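Local coordinates for penicillin-binding protein (Bacillus halodurans, PDB 3TG9) that probably binds penicillin and related beta-lactams through a serine-based active site, at residues E235-M238 with K239-A243. Numbering follows the deposited sequence.
Sequences EDMM and KLWLA
Met237 reaches one turn along helix 234-245 to Leu240 and Trp241. Its methyl CE lies 3.6 Å from Trp241 NE1 and 3.7 Å from Leu240 CD2, so one methyl group touches both side chains. The chain gets there with CG anti to the backbone N (chi1 -171°) and a bend at chi2. The sulfur joins in a Met-aromatic contact, with Met237 SD 5.3 Å from the centroid of the Trp241 five-membered ring in an oblique approach. Met238 makes a separate apolar contact, its CE 3.7 Å from Leu242 CD1.

Helix 234-245 packs on the main antiparallel sheet of the penicillin-recognising fold. Met237, Met238, Trp241 and Leu242 all touch strand 308-314, and Met237 and Trp241 also reach strand 296-303. Leu240, with Met237 and Trp241, touches helix 58-70, whose first residue is the lysine of a probable SxxK motif. The buried indole N-H of Trp241 is satisfied by Ser300 OG.

The charged pair lies on the partly exposed side. Glu235 OE2 and Lys239 NZ form a long salt bridge of 3.6 Å. Asp236 OD1 lies beside the Lys239 methylenes, 4.0 Å from Lys239 CD. Asp236 OD2 accepts hydrogen bonds from Ser189 OG and Glu188 N, which fix the buried carboxylate.

The backbone bonds of Lys239, Trp241 and Leu242 run i to i+4, to Glu235 O, Met237 O and Met238 O; that from Lys239 N to Glu235 O measures 2.8 Å. Leu240 N makes weak bonds to Asp236 O (i to i+4) and Met237 O (i to i+3), so Met237 O accepts from both Leu240 N and Trp241 N.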
loop_
_atom_site.group_PDB
_atom_site.type_symbol
_atom_site.label_atom_id
_atom_site.label_comp_id
_atom_site.label_asym_id
_atom_site.label_seq_id
_atom_site.Cartn_x
_atom_site.Cartn_y
_atom_site.Cartn_z
ATOM N N GLU B 235 19.703 -5.658 15.390
ATOM C CA GLU B 235 20.095 -5.935 16.764
ATOM C C GLU B 235 19.030 -6.692 17.559
ATOM O O GLU B 235 19.364 -7.493 18.422
ATOM C CB GLU B 235 20.513 -4.653 17.492
ATOM C CG GLU B 235 21.089 -4.932 18.866
ATOM C CD GLU B 235 21.750 -3.715 19.492
ATOM O OE1 GLU B 235 21.563 -2.594 18.963
ATOM O OE2 GLU B 235 22.451 -3.890 20.518
ATOM N N ASP B 236 17.754 -6.449 17.281
ATOM C CA ASP B 236 16.716 -7.317 17.831
ATOM C C ASP B 236 16.870 -8.769 17.311
ATOM O O ASP B 236 16.512 -9.719 18.002
ATOM C CB ASP B 236 15.313 -6.781 17.515
ATOM C CG ASP B 236 14.765 -5.867 18.610
ATOM O OD1 ASP B 236 15.542 -5.445 19.495
ATOM O OD2 ASP B 236 13.548 -5.579 18.592
ATOM N N MET B 237 17.381 -8.949 16.097
ATOM C CA MET B 237 17.611 -10.316 15.618
ATOM C C MET B 237 18.807 -10.900 16.358
ATOM O O MET B 237 18.804 -12.069 16.746
ATOM C CB MET B 237 17.836 -10.390 14.106
ATOM C CG MET B 237 17.867 -11.839 13.583
ATOM S SD MET B 237 16.272 -12.661 13.836
ATOM C CE MET B 237 16.725 -14.405 13.765
ATOM N N MET B 238 19.821 -10.074 16.570
ATOM C CA MET B 238 20.947 -10.480 17.400
ATOM C C MET B 238 20.449 -10.902 18.780
ATOM O O MET B 238 20.814 -11.951 19.288
ATOM C CB MET B 238 21.941 -9.334 17.536
ATOM C CG MET B 238 23.162 -9.677 18.384
ATOM S SD MET B 238 23.955 -8.207 19.035
ATOM C CE MET B 238 22.969 -7.930 20.504
ATOM N N LYS B 239 19.609 -10.083 19.394
ATOM C CA LYS B 239 19.074 -10.415 20.710
ATOM C C LYS B 239 18.271 -11.705 20.686
ATOM O O LYS B 239 18.168 -12.392 21.700
ATOM C CB LYS B 239 18.183 -9.290 21.248
ATOM C CG LYS B 239 18.914 -7.999 21.590
ATOM C CD LYS B 239 17.957 -6.995 22.232
ATOM C CE LYS B 239 18.538 -5.586 22.237
ATOM N NZ LYS B 239 19.998 -5.584 22.565
ATOM N N LEU B 240 17.664 -12.021 19.543
ATOM C CA LEU B 240 16.848 -13.226 19.468
ATOM C C LEU B 240 17.710 -14.494 19.523
ATOM O O LEU B 240 17.365 -15.464 20.202
ATOM C CB LEU B 240 15.945 -13.234 18.227
ATOM C CG LEU B 240 15.209 -14.579 18.173
ATOM C CD1 LEU B 240 13.731 -14.468 17.959
ATOM C CD2 LEU B 240 15.869 -15.541 17.177
ATOM N N TRP B 241 18.825 -14.484 18.802
ATOM C CA TRP B 241 19.767 -15.598 18.839
ATOM C C TRP B 241 20.342 -15.759 20.252
ATOM O O TRP B 241 20.394 -16.864 20.797
ATOM C CB TRP B 241 20.909 -15.352 17.853
ATOM C CG TRP B 241 20.582 -15.611 16.410
ATOM C CD1 TRP B 241 20.564 -14.694 15.394
ATOM C CD2 TRP B 241 20.246 -16.874 15.813
ATOM N NE1 TRP B 241 20.230 -15.307 14.203
ATOM C CE2 TRP B 241 20.033 -16.645 14.433
ATOM C CE3 TRP B 241 20.102 -18.172 16.312
ATOM C CZ2 TRP B 241 19.692 -17.669 13.548
ATOM C CZ3 TRP B 241 19.765 -19.186 15.434
ATOM C CH2 TRP B 241 19.563 -18.929 14.064
ATOM N N LEU B 242 20.782 -14.645 20.834
ATOM C CA LEU B 242 21.325 -14.634 22.186
ATOM C C LEU B 242 20.365 -15.273 23.182
ATOM O O LEU B 242 20.725 -16.219 23.872
ATOM C CB LEU B 242 21.668 -13.208 22.605
ATOM C CG LEU B 242 22.827 -12.604 21.811
ATOM C CD1 LEU B 242 23.097 -11.172 22.241
ATOM C CD2 LEU B 242 24.082 -13.458 21.962
ATOM N N ALA B 243 19.139 -14.769 23.243
ATOM C CA ALA B 243 18.126 -15.334 24.135
ATOM C C ALA B 243 17.882 -16.821 23.879
ATOM O O ALA B 243 17.673 -17.587 24.819
ATOM C CB ALA B 243 16.822 -14.554 24.022
#